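Local atomic coordinates of Ifi204 (Mus musculus domesticus, PDB entry 5YZW), a protein that recognises DNA through its HIN domain and probably acts as an interferon-inducible DNA sensor of the PYHIN family in immunity. Residues L75-R79 against A80-S84; M92-S95 against N96-Q100; V46-D50 against T51-S55. All blocks are in the same frame, centred on the assembly; numbering follows the deposited sequence.

Contact 1 (L75-R79 against A80-S84)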
loop_
_atom_site.group_PDB
_atom_site.type_symbol
_atom_site.label_atom_id
_atom_site.label_comp_id
_atom_site.label_asym_id
_atom_site.label_seq_id
_atom_site.Cartn_x
_atom_site.Cartn_y
_atom_site.Cartn_z
ATOM N N LEU A 75 8.463 3.072 -4.588
ATOM C CA LEU A 75 9.859 3.301 -4.221
ATOM C C LEU A 75 10.288 2.170 -3.299
ATOM O O LEU A 75 9.663 1.937 -2.255
ATOM C CB LEU A 75 10.062 4.645 -3.519
ATOM C CG LEU A 75 9.706 5.942 -4.225
ATOM C CD1 LEU A 75 10.332 7.125 -3.468
ATOM C CD2 LEU A 75 10.155 5.935 -5.681
ATOM N N GLU A 76 11.338 1.450 -3.689
ATOM C CA GLU A 76 11.773 0.277 -2.946
ATOM C C GLU A 76 13.057 0.588 -2.175
ATOM O O GLU A 76 13.995 1.165 -2.733
ATOM C CB GLU A 76 11.968 -0.917 -3.887
ATOM C CG GLU A 76 10.642 -1.425 -4.499
ATOM C CD GLU A 76 10.774 -2.758 -5.225
ATOM O OE1 GLU A 76 9.720 -3.393 -5.495
ATOM O OE2 GLU A 76 11.913 -3.159 -5.546
ATOM N N ILE A 77 13.082 0.207 -0.897
ATOM C CA ILE A 77 14.212 0.388 0.012
ATOM C C ILE A 77 14.637 -0.987 0.512
ATOM O O ILE A 77 13.837 -1.700 1.131
ATOM C CB ILE A 77 13.841 1.280 1.206
ATOM C CG1 ILE A 77 13.352 2.650 0.725
ATOM C CG2 ILE A 77 15.028 1.399 2.144
ATOM C CD1 ILE A 77 12.922 3.575 1.840
ATOM N N TYR A 78 15.894 -1.347 0.277
ATOM C CA TYR A 78 16.380 -2.681 0.596
ATOM C C TYR A 78 17.331 -2.745 1.789
ATOM O O TYR A 78 17.617 -3.849 2.265
ATOM C CB TYR A 78 17.068 -3.274 -0.641
ATOM C CG TYR A 78 16.075 -3.643 -1.722
ATOM C CD1 TYR A 78 15.327 -4.807 -1.624
ATOM C CD2 TYR A 78 15.859 -2.814 -2.822
ATOM C CE1 TYR A 78 14.414 -5.148 -2.594
ATOM C CE2 TYR A 78 14.935 -3.155 -3.810
ATOM C CZ TYR A 78 14.217 -4.320 -3.682
ATOM O OH TYR A 78 13.290 -4.682 -4.636
ATOM N N ARG A 79 17.829 -1.614 2.285
ATOM C CA ARG A 79 18.823 -1.611 3.360
ATOM C C ARG A 79 18.558 -0.481 4.345
ATOM O O ARG A 79 18.162 0.617 3.945
ATOM C CB ARG A 79 20.258 -1.445 2.825
ATOM C CG ARG A 79 20.771 -2.605 1.980
ATOM C CD ARG A 79 21.802 -2.123 0.945
ATOM N NE ARG A 79 21.615 -2.791 -0.348
ATOM C CZ ARG A 79 20.989 -2.254 -1.396
ATOM N NH1 ARG A 79 20.485 -1.028 -1.321
ATOM N NH2 ARG A 79 20.867 -2.942 -2.526
ATOM N N ALA A 80 18.837 -0.743 5.627
ATOM C CA ALA A 80 18.745 0.291 6.655
ATOM C C ALA A 80 19.618 1.508 6.330
ATOM O O ALA A 80 19.232 2.649 6.615
ATOM C CB ALA A 80 19.137 -0.292 8.019
ATOM N N SER A 81 20.790 1.290 5.722
ATOM C CA SER A 81 21.689 2.402 5.401
ATOM C C SER A 81 21.091 3.388 4.403
ATOM O O SER A 81 21.656 4.475 4.223
ATOM C CB SER A 81 23.023 1.882 4.841
ATOM O OG SER A 81 22.795 0.833 3.910
ATOM N N CYS A 82 19.968 3.046 3.766
ATOM C CA CYS A 82 19.365 3.926 2.772
ATOM C C CYS A 82 18.713 5.159 3.389
ATOM O O CYS A 82 18.410 6.108 2.660
ATOM C CB CYS A 82 18.286 3.176 1.957
ATOM S SG CYS A 82 18.839 1.706 1.031
ATOM N N VAL A 83 18.438 5.149 4.691
ATOM C CA VAL A 83 17.574 6.148 5.318
ATOM C C VAL A 83 18.297 6.767 6.512
ATOM O O VAL A 83 18.898 6.051 7.318
ATOM C CB VAL A 83 16.232 5.524 5.768
ATOM C CG1 VAL A 83 15.329 6.588 6.371
ATOM C CG2 VAL A 83 15.522 4.803 4.590
ATOM N N SER A 84 18.254 8.100 6.616
ATOM C CA SER A 84 18.735 8.823 7.797
ATOM C C SER A 84 17.651 9.814 8.211
ATOM O O SER A 84 16.805 10.190 7.392
ATOM C CB SER A 84 20.068 9.538 7.523
ATOM O OG SER A 84 19.878 10.564 6.576
#
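Cys-82 N donates to Arg-79 O at 3.0 Å, nearly straight at 160°, where strand 74-77 gives way to the 3-10 turn 80-82. The amide reaches this oxygen from above the carbonyl plane, 55° out of it. Val-83 N then bonds back to Ala-80 O, and the chain leaves the turn as strand 83-84. Ile-77, Cys-82 and Val-83 pack together across the bend. Ile-77 sets CG2 against Cys-82 CB at 3.7 Å, while its CD1 meets Val-83 CG2 at 4.0 Å, the Ile-77 and Val-83 side chains crossing at about a right angle. With CG2 anti to the backbone N and CG1 beside it (chi1 -58°), one Ile-77 branch serves each partner. The end of the Arg-79 side chain leads away from the turn, yet NH1 lies 4.0 Å from Cys-82 SG, which sits at the guanidinium edge near its plane, and Tyr-78 CB stands over the centre of one face. Leu-53 touches both Ile-77 and Val-83. Backbone bonds thus close the turn, while buried Ile-77, Cys-82 and Val-83, with Val-46, Ile-63 and Ile-65 around them, pin it to the interior of a β-barrel consistent with the first OB fold of the HIN domain; Arg-79 remains exposed.

Contact 2 (M92-S95 against N96-Q100)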
loop_
_atom_site.group_PDB
_atom_site.type_symbol
_atom_site.label_atom_id
_atom_site.label_comp_id
_atom_site.label_asym_id
_atom_site.label_seq_id
_atom_site.Cartn_x
_atom_site.Cartn_y
_atom_site.Cartn_z
ATOM N N MET A 92 9.536 21.284 7.413
ATOM C CA MET A 92 8.841 20.764 6.255
ATOM C C MET A 92 7.366 21.050 6.460
ATOM O O MET A 92 6.846 20.900 7.571
ATOM C CB MET A 92 9.083 19.263 6.068
ATOM C CG MET A 92 8.727 18.757 4.684
ATOM S SD MET A 92 9.694 17.314 4.179
ATOM C CE MET A 92 9.313 17.325 2.440
ATOM N N VAL A 93 6.700 21.494 5.405
ATOM C CA VAL A 93 5.257 21.677 5.422
ATOM C C VAL A 93 4.648 20.855 4.289
ATOM O O VAL A 93 5.110 20.919 3.142
ATOM C CB VAL A 93 4.876 23.161 5.308
ATOM C CG1 VAL A 93 5.634 23.817 4.151
ATOM C CG2 VAL A 93 3.364 23.305 5.150
ATOM N N ILE A 94 3.628 20.070 4.616
ATOM C CA ILE A 94 2.892 19.266 3.646
ATOM C C ILE A 94 1.500 19.875 3.555
ATOM O O ILE A 94 0.720 19.803 4.514
ATOM C CB ILE A 94 2.841 17.789 4.059
ATOM C CG1 ILE A 94 4.229 17.317 4.512
ATOM C CG2 ILE A 94 2.297 16.906 2.930
ATOM C CD1 ILE A 94 5.228 17.172 3.379
ATOM N N SER A 95 1.193 20.498 2.418
ATOM C CA SER A 95 -0.106 21.139 2.246
ATOM C C SER A 95 -1.230 20.150 2.528
ATOM O O SER A 95 -1.104 18.950 2.267
ATOM C CB SER A 95 -0.237 21.701 0.830
ATOM O OG SER A 95 -0.209 20.666 -0.137
ATOM N N ASN A 96 -2.323 20.663 3.098
ATOM C CA ASN A 96 -3.453 19.803 3.427
ATOM C C ASN A 96 -4.035 19.160 2.175
ATOM O O ASN A 96 -4.522 18.025 2.227
ATOM C CB ASN A 96 -4.513 20.607 4.182
ATOM C CG ASN A 96 -5.524 19.725 4.902
ATOM O OD1 ASN A 96 -5.942 18.683 4.394
ATOM N ND2 ASN A 96 -5.928 20.148 6.097
ATOM N N THR A 97 -3.975 19.858 1.038
ATOM C CA THR A 97 -4.437 19.263 -0.211
ATOM C C THR A 97 -3.568 18.074 -0.607
ATOM O O THR A 97 -4.084 17.041 -1.053
ATOM C CB THR A 97 -4.446 20.310 -1.322
ATOM O OG1 THR A 97 -3.145 20.896 -1.424
ATOM C CG2 THR A 97 -5.442 21.403 -1.000
ATOM N N LEU A 98 -2.242 18.198 -0.443
ATOM C CA LEU A 98 -1.360 17.084 -0.781
ATOM C C LEU A 98 -1.535 15.933 0.199
ATOM O O LEU A 98 -1.470 14.759 -0.196
ATOM C CB LEU A 98 0.098 17.544 -0.819
ATOM C CG LEU A 98 1.122 16.445 -1.110
ATOM C CD1 LEU A 98 0.829 15.738 -2.425
ATOM C CD2 LEU A 98 2.518 17.020 -1.126
ATOM N N ARG A 99 -1.776 16.250 1.475
ATOM C CA ARG A 99 -2.035 15.214 2.470
ATOM C C ARG A 99 -3.250 14.384 2.090
ATOM O O ARG A 99 -3.189 13.149 2.069
ATOM C CB ARG A 99 -2.233 15.841 3.850
ATOM C CG ARG A 99 -0.956 16.360 4.482
ATOM C CD ARG A 99 -1.177 16.849 5.903
ATOM N NE ARG A 99 0.073 17.300 6.509
ATOM C CZ ARG A 99 0.886 16.520 7.214
ATOM N NH1 ARG A 99 0.582 15.240 7.406
ATOM N NH2 ARG A 99 2.003 17.018 7.731
ATOM N N GLN A 100 -4.371 15.041 1.787
ATOM C CA GLN A 100 -5.558 14.251 1.487
ATOM C C GLN A 100 -5.418 13.545 0.147
ATOM O O GLN A 100 -5.872 12.404 0.002
ATOM C CB GLN A 100 -6.819 15.117 1.519
ATOM C CG GLN A 100 -8.158 14.335 1.375
ATOM C CD GLN A 100 -8.152 12.923 2.003
ATOM O OE1 GLN A 100 -8.076 11.913 1.303
ATOM N NE2 GLN A 100 -8.223 12.866 3.326
#
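Ile-94 lies against one face of the Arg-99 guanidinium, its CG2 about 4.2 Å above the plane and displaced toward the rim, while its CB stands 3.8 Å from Arg-99 NH2. The two side chains cross at about a right angle. At the NE corner the group donates to Ile-94 O over 3.3 Å; the N-H...O angle of 137° and an acceptor 25° out of the guanidinium plane make this a bent bond. One residue therefore meets the arginine twice, by its side chain and by its carbonyl. The Arg-99 chain, extended from CG to NE, runs back past the first turn of the helix, and its CG packs on Ile-94 CG2 at 3.6 Å. That same methyl reaches Leu-98 CD2 at 4.1 Å. Arg-60 brings a like charge close to Arg-99 NH2, and Met-14 of strand 11-25 touches both Ile-94 and Arg-99, placing the helix start against that strand. Ser-95 adds two more polar bonds. Its OG, turned back between the backbone N and carbonyl carbon (chi1 64°), accepts from Leu-98 N at 3.2 Å, and its O receives Arg-99 N at 2.9 Å, nearly along the C=O axis. Such a serine is the classical N-cap, here ending the loop from strand 83-84 to helix 96-103, which lies between the two β-sheets in sequence, consistent with the linker between the OB folds of a HIN domain.

Contact 3 (V46-D50 against T51-S55)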
loop_
_atom_site.group_PDB
_atom_site.type_symbol
_atom_site.label_atom_id
_atom_site.label_comp_id
_atom_site.label_asym_id
_atom_site.label_seq_id
_atom_site.Cartn_x
_atom_site.Cartn_y
_atom_site.Cartn_z
ATOM N N VAL A 46 5.938 3.589 -0.784
ATOM C CA VAL A 46 7.239 3.022 -0.464
ATOM C C VAL A 46 7.059 1.588 0.003
ATOM O O VAL A 46 6.209 1.311 0.859
ATOM C CB VAL A 46 7.958 3.839 0.629
ATOM C CG1 VAL A 46 9.338 3.244 0.924
ATOM C CG2 VAL A 46 8.082 5.294 0.199
ATOM N N LYS A 47 7.898 0.699 -0.519
ATOM C CA LYS A 47 8.043 -0.667 -0.043
ATOM C C LYS A 47 9.378 -0.784 0.676
ATOM O O LYS A 47 10.437 -0.590 0.065
ATOM C CB LYS A 47 7.973 -1.649 -1.208
ATOM C CG LYS A 47 6.551 -1.956 -1.666
ATOM C CD LYS A 47 6.557 -2.617 -3.055
ATOM C CE LYS A 47 5.161 -3.126 -3.459
ATOM N NZ LYS A 47 5.245 -3.821 -4.766
ATOM N N VAL A 48 9.326 -1.089 1.969
ATOM C CA VAL A 48 10.501 -1.168 2.827
ATOM C C VAL A 48 10.761 -2.636 3.103
ATOM O O VAL A 48 9.979 -3.294 3.808
ATOM C CB VAL A 48 10.304 -0.378 4.125
ATOM C CG1 VAL A 48 11.518 -0.537 5.031
ATOM C CG2 VAL A 48 10.041 1.103 3.789
ATOM N N PHE A 49 11.854 -3.163 2.540
ATOM C CA PHE A 49 12.193 -4.576 2.696
ATOM C C PHE A 49 13.228 -4.854 3.786
ATOM O O PHE A 49 13.511 -6.027 4.055
ATOM C CB PHE A 49 12.685 -5.145 1.360
ATOM C CG PHE A 49 11.634 -5.141 0.285
ATOM C CD1 PHE A 49 10.592 -6.061 0.312
ATOM C CD2 PHE A 49 11.669 -4.199 -0.739
ATOM C CE1 PHE A 49 9.612 -6.060 -0.674
ATOM C CE2 PHE A 49 10.697 -4.197 -1.720
ATOM C CZ PHE A 49 9.665 -5.135 -1.687
ATOM N N ASP A 50 13.804 -3.821 4.414
ATOM C CA ASP A 50 14.605 -3.971 5.633
ATOM C C ASP A 50 13.771 -3.407 6.779
ATOM O O ASP A 50 13.776 -2.195 7.028
ATOM C CB ASP A 50 15.948 -3.246 5.517
ATOM C CG ASP A 50 16.890 -3.560 6.673
ATOM O OD1 ASP A 50 16.438 -4.106 7.705
ATOM O OD2 ASP A 50 18.091 -3.242 6.555
ATOM N N THR A 51 13.063 -4.287 7.488
ATOM C CA THR A 51 12.123 -3.793 8.482
ATOM C C THR A 51 12.808 -3.285 9.733
ATOM O O THR A 51 12.117 -2.784 10.633
ATOM C CB THR A 51 11.079 -4.878 8.811
ATOM O OG1 THR A 51 11.735 -6.065 9.274
ATOM C CG2 THR A 51 10.297 -5.203 7.552
ATOM N N ALA A 52 14.142 -3.344 9.807
ATOM C CA ALA A 52 14.812 -2.587 10.859
ATOM C C ALA A 52 14.418 -1.119 10.794
ATOM O O ALA A 52 14.387 -0.433 11.822
ATOM C CB ALA A 52 16.336 -2.734 10.765
ATOM N N LEU A 53 14.065 -0.639 9.606
ATOM C CA LEU A 53 13.671 0.750 9.405
ATOM C C LEU A 53 12.324 1.103 10.034
ATOM O O LEU A 53 11.929 2.274 9.963
ATOM C CB LEU A 53 13.641 1.051 7.907
ATOM C CG LEU A 53 15.021 1.182 7.263
ATOM C CD1 LEU A 53 14.909 1.324 5.746
ATOM C CD2 LEU A 53 15.714 2.399 7.851
ATOM N N LYS A 54 11.616 0.135 10.637
ATOM C CA LYS A 54 10.360 0.434 11.322
ATOM C C LYS A 54 10.509 1.611 12.290
ATOM O O LYS A 54 9.631 2.478 12.367
ATOM C CB LYS A 54 9.868 -0.824 12.051
ATOM C CG LYS A 54 8.650 -0.647 12.948
ATOM C CD LYS A 54 8.468 -1.896 13.833
ATOM C CE LYS A 54 7.279 -1.755 14.765
ATOM N NZ LYS A 54 6.902 -3.055 15.389
ATOM N N SER A 55 11.633 1.685 13.009
ATOM C CA SER A 55 11.849 2.790 13.945
ATOM C C SER A 55 11.965 4.153 13.273
ATOM O O SER A 55 11.877 5.168 13.965
ATOM C CB SER A 55 13.111 2.554 14.780
ATOM O OG SER A 55 14.255 2.491 13.949
HETATM O O HOH W 1 13.481 -7.052 7.162
#
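Val-48 and Leu-53 meet through Val-48 CG1, which lies 3.9 Å from Leu-53 CB and equally close to its CD1, the two side chains crossing at about a right angle. Val-48 carries CG1 anti to its backbone N, beside the carbonyl carbon, and this branch supplies the contact with the leucine. Around this apolar pair the turn is closed by Asp-50, whose backbone and side chain both accept. Leu-53 N donates to Asp-50 O at 3.0 Å with an angle of 167°, although the donor is tilted 33° from the carbonyl plane. Leu-53 CB is also 3.4 Å from Asp-50 O, so this oxygen is flanked by the leucine's amide and the root of its side chain. The carboxylate takes a second amide: Ala-52 N reaches Asp-50 OD1 at 3.2 Å, coming from above the carboxylate plane, 38° out of it. This side-chain bond to the amide two residues on is that of an Asx turn.

A second shell of bonds surrounds these groups. Asp-50 OD2 accepts from Ala-80 N, so the two oxygens of one carboxylate hold two separate turns, which would be expected to restrict its rotation. A water accepts from Thr-51 N at 2.8 Å and donates to Phe-49 O at 3.3 Å, bridging the main chain just where strand becomes turn. Lys-54 N bonds to Thr-51 O and continues the 3-10 segment. Farther out, Phe-49 lays its ring nearly parallel to that of Tyr-78, and Val-48 touches Phe-33 and Phe-57. In a β-barrel consistent with the first OB fold of the HIN domain, strand 43-48 runs between strand 30-38, antiparallel to it, and strand 74-77, parallel to it; the 3-10 segment 51-55 leads on toward strand 62-71.

How the contacts relate
Contacts 1 and 3 are neighbours, their centres 7 Å apart, and both join the end of a strand to a 3-10 turn; the strands, 74-77 and 43-48, pair in parallel in one sheet. Their apolar parts are buried, whereas residues such as Arg-79 and Ala-52 are exposed. Both turns carry a main-chain bond between residues three apart, to which contact 3 adds a side-chain one, and its aspartate links the two. Contact 2 stands alone, about 11 Å from contact 1 between nearest atoms, and mixes buried Ile-94 and Leu-98 with exposed Asn-96 and Thr-97. Its centre is about 19 Å from that of the chain, against 17 Å for contact 1 and 13 Å for contact 3.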